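Local coordinates for protein arginase (Medicago truncatula, PDB 6VSS) that hydrolyses L-arginine to urea and L-ornithine using two manganese ions per subunit of a homohexamer, and also converts agmatine to putrescine, at residues K30-V35 against C127-K132; R55-V60 against R108-I113; A61-L66 against D149-L154; A177-H182 against L255-G260. All coordinates share one frame; numbering follows the deposited sequence.

Contact 1. Residues K30-V35 against C127-K132; sequences KAQNRV and CGVDDK
A Schellman motif at the end of the short helix 121-125 presents the carbonyl of Cys127 to the side chain of Gln32, which stands on the long N-terminal helix 25-57. Gln32 NE2 lies 3.0 Å from Cys127 O, yet the N-H meets the oxygen at only 126°, so the hydrogen bond is weak. Because CG of Gln32 sits beside its own backbone N (chi1 -68°) and the chain continues extended, the amide is carried away from the helix and along the loop. Its aliphatic part does much of the packing on the way: Gln32 CG is 3.7 Å from Val129 CG2 and 3.9 Å from Cys127 CB, the glutamine and valine side chains sliding past each other in opposite directions. With an alanine here, the Cys127 carbonyl would probably lose its amide donor and a gap would open beside the CG2 methyl of Val129.

Gly128 makes the turn, its positive phi (83°) letting the chain leave the helix and head for the next one, 131-146. Asp130 is the N-cap of that helix, its OD1 accepting from the backbone N of Arg133. Closer to the middle of helix 25-57, Val35 rests its branched end on the cysteine sulfur, with Val35 CG2 3.8 Å from Cys127 SG. This layer also borders another chain: Phe42 of the second subunit packs on Val35 and Arg46 of that subunit on Cys127, while Arg34 forms a salt bridge with Glu45 of the second subunit.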
loop_
_atom_site.group_PDB
_atom_site.type_symbol
_atom_site.label_atom_id
_atom_site.label_comp_id
_atom_site.label_asym_id
_atom_site.label_seq_id
_atom_site.Cartn_x
_atom_site.Cartn_y
_atom_site.Cartn_z
ATOM N N LYS B 30 13.432 39.102 -21.043
ATOM C CA LYS B 30 14.680 39.384 -20.294
ATOM C C LYS B 30 14.753 38.444 -19.083
ATOM O O LYS B 30 15.842 37.973 -18.784
ATOM C CB LYS B 30 14.693 40.854 -19.878
ATOM C CG LYS B 30 16.049 41.403 -19.461
ATOM C CD LYS B 30 15.954 42.612 -18.545
ATOM C CE LYS B 30 15.028 42.381 -17.366
ATOM N NZ LYS B 30 15.385 43.212 -16.191
ATOM N N ALA B 31 13.638 38.151 -18.416
ATOM C CA ALA B 31 13.623 37.126 -17.344
ATOM C C ALA B 31 14.199 35.828 -17.918
ATOM O O ALA B 31 15.153 35.284 -17.314
ATOM C CB ALA B 31 12.243 36.923 -16.768
ATOM N N GLN B 32 13.658 35.390 -19.060
ATOM C CA GLN B 32 14.046 34.153 -19.780
ATOM C C GLN B 32 15.580 34.111 -19.961
ATOM O O GLN B 32 16.198 33.226 -19.392
ATOM C CB GLN B 32 13.229 34.028 -21.080
ATOM C CG GLN B 32 11.743 33.774 -20.841
ATOM C CD GLN B 32 10.868 33.763 -22.076
ATOM O OE1 GLN B 32 11.257 33.318 -23.161
ATOM N NE2 GLN B 32 9.620 34.157 -21.896
ATOM N N ASN B 33 16.185 35.040 -20.696
ATOM C CA ASN B 33 17.642 35.063 -20.981
ATOM C C ASN B 33 18.475 34.940 -19.706
ATOM O O ASN B 33 19.431 34.135 -19.672
ATOM C CB ASN B 33 18.051 36.354 -21.693
ATOM C CG ASN B 33 17.338 36.480 -23.013
ATOM O OD1 ASN B 33 16.947 35.477 -23.593
ATOM N ND2 ASN B 33 17.175 37.686 -23.505
ATOM N N ARG B 34 18.143 35.754 -18.711
ATOM C CA ARG B 34 18.898 35.902 -17.448
ATOM C C ARG B 34 18.797 34.597 -16.636
ATOM O O ARG B 34 19.843 34.103 -16.064
ATOM C CB ARG B 34 18.315 37.108 -16.692
ATOM C CG ARG B 34 18.311 38.414 -17.481
ATOM C CD ARG B 34 18.312 39.698 -16.656
ATOM N NE ARG B 34 19.357 39.809 -15.619
ATOM C CZ ARG B 34 20.582 40.299 -15.783
ATOM N NH1 ARG B 34 20.986 40.775 -16.952
ATOM N NH2 ARG B 34 21.410 40.318 -14.752
ATOM N N VAL B 35 17.599 34.041 -16.538
ATOM C CA VAL B 35 17.420 32.828 -15.671
ATOM C C VAL B 35 18.116 31.640 -16.353
ATOM O O VAL B 35 18.704 30.812 -15.681
ATOM C CB VAL B 35 15.952 32.534 -15.334
ATOM C CG1 VAL B 35 15.818 31.160 -14.670
ATOM C CG2 VAL B 35 15.363 33.622 -14.433
ATOM N N CYS B 127 9.363 30.838 -16.402
ATOM C CA CYS B 127 9.720 32.158 -17.004
ATOM C C CYS B 127 9.020 32.332 -18.350
ATOM O O CYS B 127 9.287 33.344 -19.041
ATOM C CB CYS B 127 11.202 32.276 -17.303
ATOM S SG CYS B 127 12.176 32.194 -15.802
ATOM N N GLY B 128 8.237 31.324 -18.728
ATOM C CA GLY B 128 7.432 31.288 -19.958
ATOM C C GLY B 128 8.242 30.848 -21.147
ATOM O O GLY B 128 7.838 31.175 -22.257
ATOM N N VAL B 129 9.306 30.073 -20.936
ATOM C CA VAL B 129 10.160 29.557 -22.041
ATOM C C VAL B 129 9.388 28.470 -22.808
ATOM O O VAL B 129 8.805 27.602 -22.166
ATOM C CB VAL B 129 11.509 29.055 -21.497
ATOM C CG1 VAL B 129 12.377 28.457 -22.595
ATOM C CG2 VAL B 129 12.277 30.148 -20.764
ATOM N N ASP B 130 9.430 28.494 -24.137
ATOM C CA ASP B 130 8.704 27.535 -25.016
ATOM C C ASP B 130 9.533 26.250 -25.082
ATOM O O ASP B 130 10.731 26.299 -24.710
ATOM C CB ASP B 130 8.406 28.127 -26.397
ATOM C CG ASP B 130 9.633 28.622 -27.145
ATOM O OD1 ASP B 130 10.342 27.802 -27.713
ATOM O OD2 ASP B 130 9.891 29.836 -27.107
ATOM N N ASP B 131 8.927 25.153 -25.542
ATOM C CA ASP B 131 9.561 23.811 -25.540
ATOM C C ASP B 131 10.754 23.725 -26.496
ATOM O O ASP B 131 11.648 22.961 -26.209
ATOM C CB ASP B 131 8.537 22.735 -25.845
ATOM C CG ASP B 131 7.509 22.670 -24.750
ATOM O OD1 ASP B 131 7.911 22.720 -23.562
ATOM O OD2 ASP B 131 6.321 22.618 -25.108
ATOM N N LYS B 132 10.784 24.497 -27.573
ATOM C CA LYS B 132 11.935 24.504 -28.516
ATOM C C LYS B 132 13.144 25.060 -27.772
ATOM O O LYS B 132 14.201 24.440 -27.813
ATOM C CB LYS B 132 11.561 25.275 -29.783
ATOM C CG LYS B 132 12.689 25.491 -30.784
ATOM C CD LYS B 132 12.196 25.843 -32.189
ATOM C CE LYS B 132 13.063 25.253 -33.293
ATOM N NZ LYS B 132 12.255 24.728 -34.428
#

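Contact 2. Residues R55-V60 against R108-I113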
loop_
_atom_site.group_PDB
_atom_site.type_symbol
_atom_site.label_atom_id
_atom_site.label_comp_id
_atom_site.label_asym_id
_atom_site.label_seq_id
_atom_site.Cartn_x
_atom_site.Cartn_y
_atom_site.Cartn_z
ATOM N N ARG B 55 40.484 14.986 -13.441
ATOM C CA ARG B 55 41.764 15.308 -14.121
ATOM C C ARG B 55 42.872 15.395 -13.055
ATOM O O ARG B 55 44.066 15.206 -13.401
ATOM C CB ARG B 55 41.684 16.578 -14.977
ATOM C CG ARG B 55 41.163 16.304 -16.375
ATOM C CD ARG B 55 41.175 17.493 -17.307
ATOM N NE ARG B 55 40.808 18.752 -16.686
ATOM C CZ ARG B 55 39.564 19.200 -16.522
ATOM N NH1 ARG B 55 38.517 18.468 -16.865
ATOM N NH2 ARG B 55 39.352 20.380 -15.969
ATOM N N SER B 56 42.544 15.614 -11.787
ATOM C CA SER B 56 43.638 15.655 -10.805
ATOM C C SER B 56 43.832 14.272 -10.159
ATOM O O SER B 56 44.981 13.956 -9.783
ATOM C CB SER B 56 43.450 16.782 -9.876
ATOM O OG SER B 56 42.281 16.604 -9.174
ATOM N N LEU B 57 42.818 13.409 -10.113
ATOM C CA LEU B 57 43.041 12.014 -9.645
ATOM C C LEU B 57 43.904 11.221 -10.634
ATOM O O LEU B 57 44.615 10.326 -10.192
ATOM C CB LEU B 57 41.687 11.341 -9.497
ATOM C CG LEU B 57 40.818 11.925 -8.399
ATOM C CD1 LEU B 57 39.467 11.235 -8.417
ATOM C CD2 LEU B 57 41.514 11.798 -7.051
ATOM N N GLY B 58 43.799 11.523 -11.929
ATOM C CA GLY B 58 44.376 10.744 -13.039
ATOM C C GLY B 58 43.881 9.309 -13.116
ATOM O O GLY B 58 43.018 8.909 -12.283
ATOM N N GLY B 59 44.445 8.551 -14.074
ATOM C CA GLY B 59 44.173 7.123 -14.346
ATOM C C GLY B 59 42.742 6.900 -14.827
ATOM O O GLY B 59 42.085 5.981 -14.342
ATOM N N VAL B 60 42.261 7.738 -15.736
ATOM C CA VAL B 60 40.824 7.821 -16.103
ATOM C C VAL B 60 40.720 8.351 -17.527
ATOM O O VAL B 60 41.296 9.405 -17.831
ATOM C CB VAL B 60 40.054 8.732 -15.138
ATOM C CG1 VAL B 60 40.666 10.124 -15.064
ATOM C CG2 VAL B 60 38.575 8.799 -15.510
ATOM N N ARG B 108 32.281 4.327 -5.121
ATOM C CA ARG B 108 33.003 5.315 -4.265
ATOM C C ARG B 108 34.122 6.011 -5.042
ATOM O O ARG B 108 34.500 7.120 -4.660
ATOM C CB ARG B 108 33.652 4.644 -3.058
ATOM C CG ARG B 108 32.661 4.217 -2.001
ATOM C CD ARG B 108 33.408 3.562 -0.848
ATOM N NE ARG B 108 32.485 2.760 -0.068
ATOM C CZ ARG B 108 31.416 3.260 0.539
ATOM N NH1 ARG B 108 31.155 4.557 0.483
ATOM N NH2 ARG B 108 30.609 2.465 1.212
ATOM N N ASP B 109 34.696 5.386 -6.055
ATOM C CA ASP B 109 35.683 6.097 -6.887
ATOM C C ASP B 109 34.922 7.121 -7.733
ATOM O O ASP B 109 34.092 6.748 -8.534
ATOM C CB ASP B 109 36.537 5.073 -7.617
ATOM C CG ASP B 109 37.661 5.652 -8.450
ATOM O OD1 ASP B 109 37.653 6.879 -8.736
ATOM O OD2 ASP B 109 38.516 4.850 -8.867
ATOM N N PRO B 110 35.161 8.449 -7.591
ATOM C CA PRO B 110 34.529 9.453 -8.436
ATOM C C PRO B 110 34.789 9.294 -9.931
ATOM O O PRO B 110 34.012 9.809 -10.716
ATOM C CB PRO B 110 35.168 10.768 -8.000
ATOM C CG PRO B 110 35.571 10.506 -6.585
ATOM C CD PRO B 110 36.027 9.070 -6.585
ATOM N N ARG B 111 35.828 8.563 -10.296
ATOM C CA ARG B 111 36.182 8.393 -11.718
ATOM C C ARG B 111 35.218 7.376 -12.324
ATOM O O ARG B 111 35.104 7.308 -13.502
ATOM C CB ARG B 111 37.637 7.940 -11.819
ATOM C CG ARG B 111 38.628 8.943 -11.253
ATOM C CD ARG B 111 40.030 8.349 -11.253
ATOM N NE ARG B 111 40.090 7.221 -10.339
ATOM C CZ ARG B 111 41.207 6.621 -9.958
ATOM N NH1 ARG B 111 42.379 7.047 -10.410
ATOM N NH2 ARG B 111 41.141 5.584 -9.133
ATOM N N VAL B 112 34.556 6.593 -11.495
ATOM C CA VAL B 112 33.536 5.622 -11.966
ATOM C C VAL B 112 32.195 6.326 -12.139
ATOM O O VAL B 112 31.504 6.039 -13.109
ATOM C CB VAL B 112 33.422 4.452 -10.989
ATOM C CG1 VAL B 112 32.357 3.488 -11.464
ATOM C CG2 VAL B 112 34.772 3.783 -10.840
ATOM N N ILE B 113 31.804 7.169 -11.195
ATOM C CA ILE B 113 30.489 7.867 -11.304
ATOM C C ILE B 113 30.508 9.138 -10.466
ATOM O O ILE B 113 31.063 9.141 -9.365
ATOM C CB ILE B 113 29.331 6.924 -10.935
ATOM C CG1 ILE B 113 27.995 7.538 -11.356
ATOM C CG2 ILE B 113 29.386 6.581 -9.431
ATOM C CD1 ILE B 113 26.826 6.695 -10.975
#
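Arg111, in the loop after helix 84-92 just before strand 113-118, reaches across the protein surface to the backbone just past the end of helix 25-57, where its NH1 donates to Gly58 O at 2.7 Å. The N-H points well at its acceptor (160°), and the oxygen lies at the edge of the guanidinium, only 5° out of its plane. Along the aliphatic shaft of the arginine, Leu57 CD1 touches Arg111 CG at 3.7 Å, and Val60 CB comes to 3.9 Å from Arg111 CD, each side chain crossing the shaft at a slant.

The next shell fixes the rotation of the guanidinium. A bend of the Arg111 chain at chi3 (-65°) turns NH1 to Gly58 O while NE and NH2 face Asp109. The carboxylate is gripped side-on, Arg111 NE bonding to Asp109 OD1 at 2.9 Å and Arg111 NH2 to Asp109 OD2 at 2.7 Å. OD1 accepts once more, from the backbone N of Arg111 at 2.9 Å, and this Asx turn ties the carboxylate to the loop. Met54 of helix 25-57 packs on both Pro110 and Arg111.

A methionine in place of Arg111 would probably leave the Asp109 carboxylate without its countercharge and Gly58 O without this donor. One guanidinium thus serves a carboxylate and a backbone carbonyl: pairing with Asp109 is likely to offset most of the arginine's charge while NH1 still holds Gly58 O.

Contact 3. Residues A61-L66 against D149-L154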
loop_
_atom_site.group_PDB
_atom_site.type_symbol
_atom_site.label_atom_id
_atom_site.label_comp_id
_atom_site.label_asym_id
_atom_site.label_seq_id
_atom_site.Cartn_x
_atom_site.Cartn_y
_atom_site.Cartn_z
ATOM N N ALA B 61 40.018 7.597 -18.350
ATOM C CA ALA B 61 39.724 7.906 -19.753
ATOM C C ALA B 61 38.305 8.443 -19.835
ATOM O O ALA B 61 38.072 9.280 -20.694
ATOM C CB ALA B 61 39.873 6.667 -20.591
ATOM N N ALA B 62 37.382 7.961 -18.998
ATOM C CA ALA B 62 35.988 8.462 -19.037
ATOM C C ALA B 62 35.321 8.287 -17.678
ATOM O O ALA B 62 35.610 7.263 -16.970
ATOM C CB ALA B 62 35.186 7.790 -20.137
ATOM N N THR B 63 34.471 9.261 -17.335
ATOM C CA THR B 63 33.663 9.259 -16.100
ATOM C C THR B 63 32.191 9.548 -16.411
ATOM O O THR B 63 31.835 10.646 -16.921
ATOM C CB THR B 63 34.319 10.165 -15.053
ATOM O OG1 THR B 63 35.560 9.556 -14.673
ATOM C CG2 THR B 63 33.426 10.381 -13.845
ATOM N N SER B 64 31.350 8.579 -16.070
ATOM C CA SER B 64 29.876 8.693 -16.157
ATOM C C SER B 64 29.456 9.798 -15.165
ATOM O O SER B 64 29.764 9.700 -13.953
ATOM C CB SER B 64 29.182 7.341 -15.893
ATOM O OG SER B 64 29.506 6.364 -16.863
ATOM N N SER B 65 28.778 10.815 -15.680
ATOM C CA SER B 65 28.442 12.093 -15.012
ATOM C C SER B 65 26.933 12.335 -15.092
ATOM O O SER B 65 26.375 12.429 -16.233
ATOM C CB SER B 65 29.242 13.186 -15.643
ATOM O OG SER B 65 30.592 12.755 -15.651
ATOM N N LEU B 66 26.266 12.287 -13.920
ATOM C CA LEU B 66 24.803 12.355 -13.851
ATOM C C LEU B 66 24.390 13.789 -14.127
ATOM O O LEU B 66 24.775 14.687 -13.394
ATOM C CB LEU B 66 24.335 11.872 -12.480
ATOM C CG LEU B 66 24.869 10.507 -12.087
ATOM C CD1 LEU B 66 24.146 9.938 -10.870
ATOM C CD2 LEU B 66 24.727 9.573 -13.245
ATOM N N ASP B 149 36.105 16.945 -20.381
ATOM C CA ASP B 149 36.665 15.572 -20.468
ATOM C C ASP B 149 37.432 15.323 -19.167
ATOM O O ASP B 149 38.132 16.240 -18.720
ATOM C CB ASP B 149 37.618 15.445 -21.659
ATOM C CG ASP B 149 39.083 15.568 -21.271
ATOM O OD1 ASP B 149 39.629 14.587 -20.729
ATOM O OD2 ASP B 149 39.663 16.645 -21.501
ATOM N N PRO B 150 37.322 14.140 -18.529
ATOM C CA PRO B 150 36.870 12.916 -19.181
ATOM C C PRO B 150 35.387 12.620 -18.908
ATOM O O PRO B 150 34.998 11.484 -19.049
ATOM C CB PRO B 150 37.736 11.874 -18.468
ATOM C CG PRO B 150 37.830 12.384 -17.047
ATOM C CD PRO B 150 37.712 13.892 -17.143
ATOM N N LEU B 151 34.622 13.631 -18.481
ATOM C CA LEU B 151 33.193 13.429 -18.128
ATOM C C LEU B 151 32.433 12.993 -19.372
ATOM O O LEU B 151 32.657 13.580 -20.469
ATOM C CB LEU B 151 32.566 14.715 -17.606
ATOM C CG LEU B 151 33.246 15.374 -16.409
ATOM C CD1 LEU B 151 32.335 16.455 -15.856
ATOM C CD2 LEU B 151 33.606 14.350 -15.346
ATOM N N ARG B 152 31.506 12.061 -19.185
ATOM C CA ARG B 152 30.563 11.577 -20.219
ATOM C C ARG B 152 29.147 11.609 -19.610
ATOM O O ARG B 152 28.962 11.118 -18.504
ATOM C CB ARG B 152 30.978 10.227 -20.792
ATOM C CG ARG B 152 32.237 10.270 -21.639
ATOM C CD ARG B 152 32.432 8.994 -22.426
ATOM N NE ARG B 152 33.760 8.978 -22.998
ATOM C CZ ARG B 152 34.182 8.226 -23.993
ATOM N NH1 ARG B 152 33.387 7.362 -24.584
ATOM N NH2 ARG B 152 35.430 8.336 -24.398
ATOM N N PRO B 153 28.173 12.187 -20.325
ATOM C CA PRO B 153 26.827 12.429 -19.806
ATOM C C PRO B 153 25.981 11.158 -19.674
ATOM O O PRO B 153 25.730 10.481 -20.681
ATOM C CB PRO B 153 26.216 13.355 -20.856
ATOM C CG PRO B 153 26.892 12.911 -22.099
ATOM C CD PRO B 153 28.336 12.776 -21.653
ATOM N N LEU B 154 25.631 10.840 -18.434
ATOM C CA LEU B 154 24.600 9.825 -18.087
ATOM C C LEU B 154 23.381 10.626 -17.574
ATOM O O LEU B 154 23.386 11.149 -16.481
ATOM C CB LEU B 154 25.196 8.798 -17.119
ATOM C CG LEU B 154 24.467 7.452 -17.078
ATOM C CD1 LEU B 154 25.209 6.416 -16.209
ATOM C CD2 LEU B 154 23.048 7.665 -16.524
HETATM O O HOH W 1 36.145 10.808 -22.036
#
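Arg152 sets its CG beside the backbone N (chi1 -69°) and then runs extended to NE, which lays the chain over the methyl of Ala62, with Arg152 NE 3.4 Å from Ala62 CB. Ser65, with a similar first torsion (chi1 -51°), turns its hydroxyl back along its own strand to donate to Thr63 O at 2.8 Å. The same OG presses on the side chain of Leu151, 3.4 Å from its CB.

Between these groups runs a parallel ladder joining strands 63-69 and 151-157, neighbours in the central sheet of the arginase fold. Its bonds alternate in direction: Thr63 and Ser65 each donate to one residue of the other strand, Pro150 and Arg152, and accept from the next, Arg152 and Leu154, with Arg152 N 2.7 Å from Thr63 O. Thr63 O is held by two donors, Ser65 OG and Arg152 N, from opposite faces of its plane. Leu66 and Leu154 lie side by side, with Leu66 CD2 4.0 Å from Leu154 CB, and helix 323-339 covers Leu154.

At the start of the ladder, where a cis peptide bond precedes Pro150 and Ala61 and Ala62 form a classic beta bulge against Lys341, a water donates to Ala61 O and Pro150 O and accepts from Arg152 NE. The arginine's NH1 goes to Asp304 in a salt bridge. A buried carbonyl is thus doubly satisfied, and Asp304, just before strand 305-311, probably offsets the charge of Arg152.

Contact 4. Residues A177-H182 against L255-G260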
loop_
_atom_site.group_PDB
_atom_site.type_symbol
_atom_site.label_atom_id
_atom_site.label_comp_id
_atom_site.label_asym_id
_atom_site.label_seq_id
_atom_site.Cartn_x
_atom_site.Cartn_y
_atom_site.Cartn_z
ATOM N N ALA B 177 27.260 10.861 -36.507
ATOM C CA ALA B 177 26.163 9.963 -36.107
ATOM C C ALA B 177 26.648 9.060 -34.965
ATOM O O ALA B 177 27.866 8.875 -34.803
ATOM C CB ALA B 177 25.696 9.177 -37.282
ATOM N N VAL B 178 25.733 8.562 -34.162
ATOM C CA VAL B 178 26.053 7.559 -33.127
ATOM C C VAL B 178 25.168 6.373 -33.459
ATOM O O VAL B 178 24.194 6.565 -34.222
ATOM C CB VAL B 178 25.812 8.120 -31.698
ATOM C CG1 VAL B 178 26.687 9.316 -31.434
ATOM C CG2 VAL B 178 24.366 8.499 -31.445
ATOM N N ASP B 179 25.484 5.192 -32.940
ATOM C CA ASP B 179 24.529 4.051 -32.948
ATOM C C ASP B 179 23.823 4.101 -31.605
ATOM O O ASP B 179 24.485 4.475 -30.672
ATOM C CB ASP B 179 25.221 2.706 -33.180
ATOM C CG ASP B 179 25.779 2.460 -34.585
ATOM O OD1 ASP B 179 25.330 3.131 -35.549
ATOM O OD2 ASP B 179 26.641 1.555 -34.716
ATOM N N ILE B 180 22.557 3.691 -31.537
ATOM C CA ILE B 180 21.768 3.708 -30.283
ATOM C C ILE B 180 21.261 2.314 -29.948
ATOM O O ILE B 180 20.747 1.610 -30.802
ATOM C CB ILE B 180 20.622 4.717 -30.346
ATOM C CG1 ILE B 180 21.116 6.132 -30.654
ATOM C CG2 ILE B 180 19.780 4.629 -29.068
ATOM C CD1 ILE B 180 20.015 7.122 -30.765
ATOM N N LEU B 181 21.422 1.960 -28.697
ATOM C CA LEU B 181 20.800 0.780 -28.089
ATOM C C LEU B 181 19.742 1.359 -27.178
ATOM O O LEU B 181 20.117 2.189 -26.334
ATOM C CB LEU B 181 21.826 0.005 -27.271
ATOM C CG LEU B 181 21.204 -1.113 -26.442
ATOM C CD1 LEU B 181 20.433 -2.075 -27.324
ATOM C CD2 LEU B 181 22.315 -1.819 -25.661
ATOM N N HIS B 182 18.481 1.017 -27.440
ATOM C CA HIS B 182 17.304 1.667 -26.840
ATOM C C HIS B 182 16.472 0.552 -26.233
ATOM O O HIS B 182 16.000 -0.313 -26.999
ATOM C CB HIS B 182 16.622 2.518 -27.900
ATOM C CG HIS B 182 15.220 2.942 -27.576
ATOM N ND1 HIS B 182 14.238 3.041 -28.555
ATOM C CD2 HIS B 182 14.658 3.365 -26.425
ATOM C CE1 HIS B 182 13.138 3.520 -28.006
ATOM N NE2 HIS B 182 13.369 3.698 -26.691
ATOM N N LEU B 255 25.987 -7.805 -29.284
ATOM C CA LEU B 255 25.898 -6.600 -30.114
ATOM C C LEU B 255 27.250 -5.916 -30.177
ATOM O O LEU B 255 27.969 -5.900 -29.162
ATOM C CB LEU B 255 24.872 -5.658 -29.491
ATOM C CG LEU B 255 23.428 -6.118 -29.604
ATOM C CD1 LEU B 255 22.555 -5.216 -28.737
ATOM C CD2 LEU B 255 23.005 -6.075 -31.071
ATOM N N LYS B 256 27.561 -5.360 -31.339
ATOM C CA LYS B 256 28.797 -4.583 -31.554
ATOM C C LYS B 256 28.396 -3.310 -32.285
ATOM O O LYS B 256 28.041 -3.375 -33.469
ATOM C CB LYS B 256 29.820 -5.431 -32.313
ATOM C CG LYS B 256 29.945 -6.841 -31.738
ATOM C CD LYS B 256 31.010 -7.814 -32.334
ATOM C CE LYS B 256 30.809 -9.198 -31.754
ATOM N NZ LYS B 256 31.992 -10.062 -31.949
ATOM N N LEU B 257 28.361 -2.202 -31.567
ATOM C CA LEU B 257 27.717 -0.992 -32.120
ATOM C C LEU B 257 28.796 0.047 -32.304
ATOM O O LEU B 257 29.823 -0.077 -31.663
ATOM C CB LEU B 257 26.593 -0.483 -31.205
ATOM C CG LEU B 257 25.299 -1.312 -31.133
ATOM C CD1 LEU B 257 24.215 -0.570 -30.333
ATOM C CD2 LEU B 257 24.729 -1.629 -32.490
ATOM N N GLY B 258 28.535 1.030 -33.149
ATOM C CA GLY B 258 29.361 2.239 -33.230
ATOM C C GLY B 258 30.519 2.080 -34.210
ATOM O O GLY B 258 31.215 3.075 -34.436
ATOM N N GLU B 259 30.739 0.908 -34.789
ATOM C CA GLU B 259 31.933 0.735 -35.662
ATOM C C GLU B 259 31.756 1.623 -36.895
ATOM O O GLU B 259 30.815 1.369 -37.695
ATOM C CB GLU B 259 32.208 -0.742 -35.933
ATOM C CG GLU B 259 32.672 -1.483 -34.668
ATOM C CD GLU B 259 33.347 -2.843 -34.863
ATOM O OE1 GLU B 259 34.540 -2.870 -35.300
ATOM O OE2 GLU B 259 32.694 -3.885 -34.564
ATOM N N GLY B 260 32.586 2.666 -36.984
ATOM C CA GLY B 260 32.671 3.601 -38.127
ATOM C C GLY B 260 31.777 4.822 -37.942
ATOM O O GLY B 260 31.584 5.559 -38.918
#
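This is a strand-to-loop contact along the first part of a central strand: Asp179 and Leu181 of strand 178-183 meet Leu255, Leu257 and Gly258 of the loop that leads from helix 245-252 into strand 264-269. The polar half is a single bond, Gly258 N donating to Asp179 OD2 on the anti side of the carboxylate with an N-H angle of 152°; the 2.5 Å between them is shorter than usual and its exact length doubtful. Gly258 has positive phi (89°), which turns the loop just where its N-H meets the acid.

The apolar half lies further along the strand. With CG opposite the backbone N (chi1 171°), Leu181 sends its CD1 toward Leu255 CD1, 4.0 Å away, the two side chains crossing at about a right angle, while Leu181 CB comes to 3.9 Å from Leu257 CD1.

The buried carboxylate has further partners: Arg214 NH2 forms a salt bridge with OD2, and the backbone N of Arg215 donates to OD1, so that loop and strand 213-221 share one acid. The Ile180 side chain is about 8 Å from that of the manganese ligand His160, and the strand leads to Asp184, a ligand of both manganese ions. Strand 178-183 lies between strands 213-221 and 264-269; Ile180 points away from the loop and packs on Ala213 and Leu216, whereas Ile297 of helix 291-300 covers Leu181 and Leu255.

The four contacts trace how an arginase subunit is assembled around its parallel sheet. Contacts 1 and 2 share helix 25-57, with centres 36 Å apart, and contact 2 falls within the span of chain between the two segments of contact 1. Contact 2 adjoins contact 3, their centres 10 Å apart, with Arg111 O close to Thr63 OG1 in a probable hydrogen bond; their segments alternate along the chain. Contact 4 follows all three in sequence and reaches the same sheet as contact 3, about 18 Å away between centres. The long helix is thus tied to the protein body at two levels, both near the second subunit, contact 1 more extensively, while contacts 3 and 4 lie in the core of the fold.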